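PDB 4L63: ECXA from Escherichia coli, which probably acts as a zinc-dependent metallopeptidase, cutting peptide bonds at an active site built around a bound zinc ion. Local coordinates for residues A[105-108]-A[114-117]; A[162-165]-A[169-172]; A[195-200]-A[228-233]. All coordinates share one frame; numbering follows the deposited sequence.

Overall arrangement
Contacts 1, 2 and 3 follow one another along the chain, running from the edge of the mixed sheet to the zinc site and beyond in a metzincin-like domain. Contact 1 is a beta hairpin. Contact 2, its centre about 11 Å away, holds two of the zinc ligands, one near the end of helix 146-165 and one in the loop after it; Thr106 and Phe108 of the hairpin touch His164 and Ile165. Contact 3, centred about 9 Å from the centre of contact 2, ties the Met-turn at 195-200 to helix 228-239, and its Met199 packs on His164. The centres of contacts 1 and 3 are about 19 Å apart with contact 2 between, placing the zinc site between sheet and Met-turn.

Contact 1: residues A[105-108]-A[114-117]; sequences STIF and SRTR
Ser114 lies just before the return strand of a beta hairpin, its CA 3.2 Å from Ile107 O in a CA-H...O contact. Serine is small enough to fit beside Phe108, and its OG, bonded to Asp109 N and Tyr29 OH, meets the phenyl ring at a slant. Arg115 then pairs with Ile107 through two backbone bonds, Ile107 N to Arg115 O at 2.7 Å and Arg115 N to Ile107 O at 3.0 Å. Their side chains run alongside each other on the same sheet face. A bend at chi3 (-62°) turns the guanidinium so that Ile107 CD1 meets its edge, 3.3 Å from Arg115 NH1. Thr116 belongs to the other face. Its OG1 donates to Thr106 OG1 at 2.7 Å; two beta-branched threonines suit a strand pair while bringing both hydroxyls to the face beside the zinc site, where Thr106 OG1 is bonded to Glu161 OE1 of the HExxH sequence. Arg117 pairs with Ser105, its N bonding Ser105 O at 2.8 Å. The extended arginine lays a guanidinium face over Ser105 CB, 3.3 Å from Arg117 NE, and NH2 bonds Thr96 OG1. Strand 104-107 is outermost in the five-stranded sheet of this chain, whereas 115-119 continues inward by backbone bonds to strand 91-96. The end of helix 146-165 packs on the threonine face, where Ile165 touches Thr106 and Thr116 and His164 also touches Thr106.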
loop_
_atom_site.group_PDB
_atom_site.type_symbol
_atom_site.label_atom_id
_atom_site.label_comp_id
_atom_site.label_asym_id
_atom_site.label_seq_id
_atom_site.Cartn_x
_atom_site.Cartn_y
_atom_site.Cartn_z
ATOM N N SER A 105 5.464 -24.745 -23.357
ATOM C CA SER A 105 4.991 -23.700 -24.260
ATOM C C SER A 105 3.460 -23.646 -24.302
ATOM O O SER A 105 2.797 -24.688 -24.319
ATOM C CB SER A 105 5.553 -23.933 -25.668
ATOM O OG SER A 105 5.129 -22.931 -26.572
ATOM N N THR A 106 2.902 -22.437 -24.326
ATOM C CA THR A 106 1.449 -22.263 -24.356
ATOM C C THR A 106 1.015 -21.199 -25.360
ATOM O O THR A 106 1.601 -20.115 -25.424
ATOM C CB THR A 106 0.895 -21.881 -22.956
ATOM O OG1 THR A 106 1.055 -22.985 -22.058
ATOM C CG2 THR A 106 -0.581 -21.509 -23.027
ATOM N N ILE A 107 -0.012 -21.511 -26.144
ATOM C CA ILE A 107 -0.644 -20.522 -27.009
ATOM C C ILE A 107 -1.962 -20.039 -26.412
ATOM O O ILE A 107 -2.925 -20.801 -26.324
ATOM C CB ILE A 107 -0.929 -21.079 -28.413
ATOM C CG1 ILE A 107 0.363 -21.516 -29.102
ATOM C CG2 ILE A 107 -1.663 -20.042 -29.252
ATOM C CD1 ILE A 107 0.149 -21.935 -30.554
ATOM N N PHE A 108 -2.005 -18.774 -26.006
ATOM C CA PHE A 108 -3.234 -18.190 -25.480
ATOM C C PHE A 108 -4.132 -17.750 -26.622
ATOM O O PHE A 108 -3.779 -16.860 -27.399
ATOM C CB PHE A 108 -2.939 -17.005 -24.558
ATOM C CG PHE A 108 -4.171 -16.412 -23.917
ATOM C CD1 PHE A 108 -4.788 -17.047 -22.849
ATOM C CD2 PHE A 108 -4.710 -15.223 -24.384
ATOM C CE1 PHE A 108 -5.919 -16.501 -22.255
ATOM C CE2 PHE A 108 -5.834 -14.670 -23.794
ATOM C CZ PHE A 108 -6.444 -15.314 -22.730
ATOM N N SER A 114 -7.047 -22.481 -26.445
ATOM C CA SER A 114 -5.694 -22.307 -25.943
ATOM C C SER A 114 -5.010 -23.664 -25.838
ATOM O O SER A 114 -5.618 -24.641 -25.392
ATOM C CB SER A 114 -5.711 -21.604 -24.584
ATOM O OG SER A 114 -6.067 -20.243 -24.736
ATOM N N ARG A 115 -3.754 -23.730 -26.265
ATOM C CA ARG A 115 -3.041 -24.997 -26.290
ATOM C C ARG A 115 -1.758 -24.950 -25.474
ATOM O O ARG A 115 -0.950 -24.029 -25.609
ATOM C CB ARG A 115 -2.731 -25.409 -27.734
ATOM C CG ARG A 115 -3.615 -24.746 -28.786
ATOM C CD ARG A 115 -3.226 -25.181 -30.191
ATOM N NE ARG A 115 -1.858 -24.792 -30.529
ATOM C CZ ARG A 115 -1.112 -25.403 -31.445
ATOM N NH1 ARG A 115 0.124 -24.987 -31.685
ATOM N NH2 ARG A 115 -1.601 -26.434 -32.120
ATOM N N THR A 116 -1.583 -25.949 -24.618
ATOM C CA THR A 116 -0.351 -26.100 -23.859
ATOM C C THR A 116 0.388 -27.360 -24.288
ATOM O O THR A 116 -0.190 -28.444 -24.323
ATOM C CB THR A 116 -0.618 -26.161 -22.347
ATOM O OG1 THR A 116 -0.894 -24.842 -21.857
ATOM C CG2 THR A 116 0.591 -26.720 -21.614
ATOM N N ARG A 117 1.667 -27.215 -24.617
ATOM C CA ARG A 117 2.476 -28.371 -24.974
ATOM C C ARG A 117 3.651 -28.555 -24.011
ATOM O O ARG A 117 4.284 -27.589 -23.578
ATOM C CB ARG A 117 2.977 -28.250 -26.418
ATOM C CG ARG A 117 3.929 -27.100 -26.659
ATOM C CD ARG A 117 4.348 -27.019 -28.113
ATOM N NE ARG A 117 5.322 -25.952 -28.311
ATOM C CZ ARG A 117 6.634 -26.117 -28.166
ATOM N NH1 ARG A 117 7.460 -25.100 -28.357
ATOM N NH2 ARG A 117 7.121 -27.301 -27.825
#

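Contact 2: residues A[162-165]-A[169-172]; sequences IGHI and LHNN. With ZN (zinc ion), chain G.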
loop_
_atom_site.group_PDB
_atom_site.type_symbol
_atom_site.label_atom_id
_atom_site.label_comp_id
_atom_site.label_asym_id
_atom_site.label_seq_id
_atom_site.Cartn_x
_atom_site.Cartn_y
_atom_site.Cartn_z
ATOM N N ILE A 162 -0.088 -23.266 -17.042
ATOM C CA ILE A 162 -1.461 -22.978 -16.600
ATOM C C ILE A 162 -1.674 -21.472 -16.399
ATOM O O ILE A 162 -2.725 -20.923 -16.734
ATOM C CB ILE A 162 -1.813 -23.679 -15.261
ATOM C CG1 ILE A 162 -1.547 -25.185 -15.309
ATOM C CG2 ILE A 162 -3.268 -23.423 -14.897
ATOM C CD1 ILE A 162 -2.463 -25.951 -16.197
ATOM N N GLY A 163 -0.674 -20.811 -15.828
ATOM C CA GLY A 163 -0.718 -19.365 -15.671
ATOM C C GLY A 163 -1.004 -18.682 -16.999
ATOM O O GLY A 163 -1.825 -17.763 -17.070
ATOM N N HIS A 164 -0.342 -19.158 -18.056
ATOM C CA HIS A 164 -0.519 -18.624 -19.402
ATOM C C HIS A 164 -1.923 -18.921 -19.938
ATOM O O HIS A 164 -2.549 -18.068 -20.571
ATOM C CB HIS A 164 0.536 -19.203 -20.345
ATOM C CG HIS A 164 1.907 -18.639 -20.139
ATOM N ND1 HIS A 164 2.129 -17.298 -19.909
ATOM C CD2 HIS A 164 3.126 -19.227 -20.133
ATOM C CE1 HIS A 164 3.426 -17.086 -19.769
ATOM N NE2 HIS A 164 4.054 -18.241 -19.897
ATOM N N ILE A 165 -2.405 -20.139 -19.692
ATOM C CA ILE A 165 -3.774 -20.509 -20.061
ATOM C C ILE A 165 -4.755 -19.513 -19.448
ATOM O O ILE A 165 -5.720 -19.095 -20.091
ATOM C CB ILE A 165 -4.138 -21.935 -19.595
ATOM C CG1 ILE A 165 -3.328 -22.977 -20.363
ATOM C CG2 ILE A 165 -5.627 -22.212 -19.802
ATOM C CD1 ILE A 165 -3.624 -22.995 -21.838
ATOM N N LEU A 169 1.067 -13.359 -18.290
ATOM C CA LEU A 169 2.300 -13.366 -19.064
ATOM C C LEU A 169 3.460 -13.448 -18.077
ATOM O O LEU A 169 3.267 -13.884 -16.941
ATOM C CB LEU A 169 2.383 -12.124 -19.955
ATOM C CG LEU A 169 1.238 -12.034 -20.981
ATOM C CD1 LEU A 169 1.164 -10.651 -21.601
ATOM C CD2 LEU A 169 1.381 -13.095 -22.073
ATOM N N HIS A 170 4.657 -13.041 -18.491
ATOM C CA HIS A 170 5.802 -13.072 -17.579
ATOM C C HIS A 170 5.949 -11.779 -16.802
ATOM O O HIS A 170 5.523 -10.725 -17.267
ATOM C CB HIS A 170 7.094 -13.337 -18.343
ATOM C CG HIS A 170 7.126 -14.672 -19.014
ATOM N ND1 HIS A 170 7.612 -14.848 -20.289
ATOM C CD2 HIS A 170 6.729 -15.893 -18.585
ATOM C CE1 HIS A 170 7.509 -16.123 -20.623
ATOM N NE2 HIS A 170 6.981 -16.777 -19.604
ATOM N N ASN A 171 6.597 -11.868 -15.642
ATOM C CA ASN A 171 6.746 -10.720 -14.736
ATOM C C ASN A 171 7.317 -9.477 -15.405
ATOM O O ASN A 171 6.952 -8.355 -15.044
ATOM C CB ASN A 171 7.614 -11.109 -13.530
ATOM C CG ASN A 171 9.093 -11.249 -13.876
ATOM O OD1 ASN A 171 9.470 -12.049 -14.730
ATOM N ND2 ASN A 171 9.947 -10.505 -13.162
ATOM N N ASN A 172 8.196 -9.665 -16.387
ATOM C CA ASN A 172 8.901 -8.529 -16.963
ATOM C C ASN A 172 8.372 -8.109 -18.327
ATOM O O ASN A 172 9.073 -7.432 -19.094
ATOM C CB ASN A 172 10.404 -8.836 -17.066
ATOM C CG ASN A 172 10.692 -10.136 -17.814
ATOM O OD1 ASN A 172 9.812 -10.705 -18.470
ATOM N ND2 ASN A 172 11.944 -10.594 -17.740
HETATM ZN ZN ZN G . 6.195 -18.699 -19.763
HETATM O O HOH W 1 6.457 -20.694 -21.233
#
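The HExxHxxGxxH zinc-binding motif of the metzincins brings His164 and His170 together on one zinc ion, with His160 as the third protein ligand. His164 is the second ligand on helix 146-165, close to its end, while His170 comes from the loop that follows, so the chain must turn back to close the site. His164 NE2 binds the zinc at 2.2 Å and His170 NE2 at 2.1 Å, and the two bonds open an angle of about 100° at the metal. The nitrogens stand 3.3 Å apart without a hydrogen bond between them, for both are directed at the metal. The rings cross obliquely, planes at 72°, which lets each offer NE2 without stacking on the other. Histidine fits this task because the second ring nitrogen can fix the ring's rotation: His164 ND1 is bonded to Leu168 O, and His170 ND1 to Glu173 OE2. The acidic partner of His170 would probably make that imidazole a stronger donor to the metal. In His164, CG lies anti to the carbonyl carbon (chi1 -74°), swinging the imidazole off the helix toward the loop. There the edge of the ring meets backbone, with Leu169 CA in its plane, 4.0 Å from His164 CE1, while the bond to Leu169 CB points away from segment 162-165. The zinc also carries a water, whose oxygen is 2.5 Å from the metal.

Contact 3: residues A[195-200]-A[228-233]; sequences APSIML and RNDIEG
Asp230 reaches from the first turn of helix 228-239 to the loop at Ser197 and Ile198, and its side chain carries the contact. From CB, which points at the loop, CG leaves anti to the carbonyl carbon (chi1 -73°) and comes 3.1 Å from Ser197 OG. Beyond it the carboxylate divides its work. OD1 takes the hydroxyl of Ser197; the modelled OG to OD1 separation of 2.4 Å is very short, so its exact length is doubtful. OD1 also has Met199 CG beside it, at 4.0 Å. OD2 accepts from the backbone N of Ile198 at 2.9 Å, using its syn lone pair in a fairly straight bond (161° at the hydrogen). The same oxygen is bonded to Ser227 N and lies 3.4 Å from Ile198 CG2, a methyl that flanks it. Aspartate is short enough to stay close to its helix yet has two oxygens for several donors; in this buried setting those donors, and the helix start, would probably favour its charged form. Ser197 has a second task: its OG accepts from Met199 N at 2.9 Å, an ST turn that braces the type I beta turn from Ser197 to Leu200. Ile198 O is bonded to ND1 of the zinc ligand His160, and Met199, bent at chi2 and chi3, brings its nonpolar side chain against His160 and His164, the methyl CE meeting the His164 ring. A tight turn presenting a methionine beneath the zinc-binding histidines is the Met-turn, the hallmark of the metzincins, here anchored to a later helix by Asp230.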
loop_
_atom_site.group_PDB
_atom_site.type_symbol
_atom_site.label_atom_id
_atom_site.label_comp_id
_atom_site.label_asym_id
_atom_site.label_seq_id
_atom_site.Cartn_x
_atom_site.Cartn_y
_atom_site.Cartn_z
ATOM N N ALA A 195 5.997 -15.164 -1.735
ATOM C CA ALA A 195 6.970 -15.868 -2.570
ATOM C C ALA A 195 7.079 -15.216 -3.946
ATOM O O ALA A 195 6.157 -14.526 -4.378
ATOM C CB ALA A 195 6.577 -17.336 -2.706
ATOM N N PRO A 196 8.208 -15.431 -4.643
ATOM C CA PRO A 196 8.259 -14.982 -6.043
ATOM C C PRO A 196 7.149 -15.599 -6.896
ATOM O O PRO A 196 6.687 -16.717 -6.621
ATOM C CB PRO A 196 9.643 -15.455 -6.522
ATOM C CG PRO A 196 10.074 -16.501 -5.524
ATOM C CD PRO A 196 9.467 -16.063 -4.215
ATOM N N SER A 197 6.716 -14.864 -7.916
ATOM C CA SER A 197 5.708 -15.364 -8.845
ATOM C C SER A 197 6.224 -16.603 -9.569
ATOM O O SER A 197 7.410 -16.714 -9.859
ATOM C CB SER A 197 5.331 -14.281 -9.859
ATOM O OG SER A 197 4.427 -14.774 -10.834
ATOM N N ILE A 198 5.325 -17.537 -9.849
ATOM C CA ILE A 198 5.679 -18.707 -10.629
ATOM C C ILE A 198 5.664 -18.345 -12.120
ATOM O O ILE A 198 6.007 -19.162 -12.978
ATOM C CB ILE A 198 4.723 -19.883 -10.319
ATOM C CG1 ILE A 198 5.322 -21.211 -10.804
ATOM C CG2 ILE A 198 3.323 -19.594 -10.860
ATOM C CD1 ILE A 198 4.649 -22.441 -10.225
ATOM N N MET A 199 5.293 -17.099 -12.420
ATOM C CA MET A 199 5.317 -16.608 -13.801
ATOM C C MET A 199 6.549 -15.754 -14.090
ATOM O O MET A 199 6.550 -14.968 -15.043
ATOM C CB MET A 199 4.059 -15.801 -14.112
ATOM C CG MET A 199 2.770 -16.540 -13.817
ATOM S SD MET A 199 2.699 -18.112 -14.710
ATOM C CE MET A 199 2.695 -17.556 -16.427
ATOM N N LEU A 200 7.577 -15.888 -13.258
ATOM C CA LEU A 200 8.879 -15.299 -13.560
ATOM C C LEU A 200 9.305 -15.706 -14.965
ATOM O O LEU A 200 9.071 -16.839 -15.385
ATOM C CB LEU A 200 9.936 -15.748 -12.552
ATOM C CG LEU A 200 9.826 -15.182 -11.138
ATOM C CD1 LEU A 200 10.996 -15.675 -10.290
ATOM C CD2 LEU A 200 9.754 -13.660 -11.157
ATOM N N ARG A 228 0.618 -15.263 -3.948
ATOM C CA ARG A 228 -0.567 -14.470 -3.634
ATOM C C ARG A 228 -0.933 -13.561 -4.803
ATOM O O ARG A 228 -2.088 -13.511 -5.221
ATOM C CB ARG A 228 -0.367 -13.614 -2.381
ATOM C CG ARG A 228 -1.618 -12.813 -2.020
ATOM C CD ARG A 228 -1.285 -11.385 -1.625
ATOM N NE ARG A 228 -2.477 -10.585 -1.352
ATOM C CZ ARG A 228 -2.931 -9.628 -2.160
ATOM N NH1 ARG A 228 -2.287 -9.352 -3.298
ATOM N NH2 ARG A 228 -4.020 -8.946 -1.829
ATOM N N ASN A 229 0.052 -12.852 -5.345
ATOM C CA ASN A 229 -0.237 -11.933 -6.443
ATOM C C ASN A 229 -0.625 -12.671 -7.728
ATOM O O ASN A 229 -1.451 -12.171 -8.497
ATOM C CB ASN A 229 0.947 -10.996 -6.700
ATOM C CG ASN A 229 1.093 -9.944 -5.609
ATOM O OD1 ASN A 229 0.321 -9.929 -4.657
ATOM N ND2 ASN A 229 2.067 -9.054 -5.754
ATOM N N ASP A 230 -0.036 -13.844 -7.965
ATOM C CA ASP A 230 -0.433 -14.671 -9.111
ATOM C C ASP A 230 -1.931 -14.979 -9.057
ATOM O O ASP A 230 -2.637 -14.891 -10.063
ATOM C CB ASP A 230 0.349 -15.988 -9.144
ATOM C CG ASP A 230 1.792 -15.811 -9.567
ATOM O OD1 ASP A 230 2.116 -14.800 -10.229
ATOM O OD2 ASP A 230 2.608 -16.700 -9.234
ATOM N N ILE A 231 -2.401 -15.344 -7.870
ATOM C CA ILE A 231 -3.807 -15.685 -7.660
ATOM C C ILE A 231 -4.700 -14.464 -7.884
ATOM O O ILE A 231 -5.721 -14.550 -8.558
ATOM C CB ILE A 231 -4.042 -16.246 -6.238
ATOM C CG1 ILE A 231 -3.290 -17.566 -6.048
ATOM C CG2 ILE A 231 -5.521 -16.419 -5.962
ATOM C CD1 ILE A 231 -3.708 -18.674 -7.011
ATOM N N GLU A 232 -4.309 -13.322 -7.327
ATOM C CA GLU A 232 -5.055 -12.087 -7.542
ATOM C C GLU A 232 -5.040 -11.664 -9.016
ATOM O O GLU A 232 -6.010 -11.072 -9.508
ATOM C CB GLU A 232 -4.493 -10.963 -6.666
ATOM C CG GLU A 232 -4.773 -11.158 -5.187
ATOM C CD GLU A 232 -6.242 -11.411 -4.908
ATOM O OE1 GLU A 232 -7.086 -10.605 -5.353
ATOM O OE2 GLU A 232 -6.553 -12.422 -4.245
ATOM N N GLY A 233 -3.942 -11.968 -9.709
ATOM C CA GLY A 233 -3.827 -11.676 -11.127
ATOM C C GLY A 233 -4.901 -12.406 -11.920
ATOM O O GLY A 233 -5.555 -11.823 -12.786
#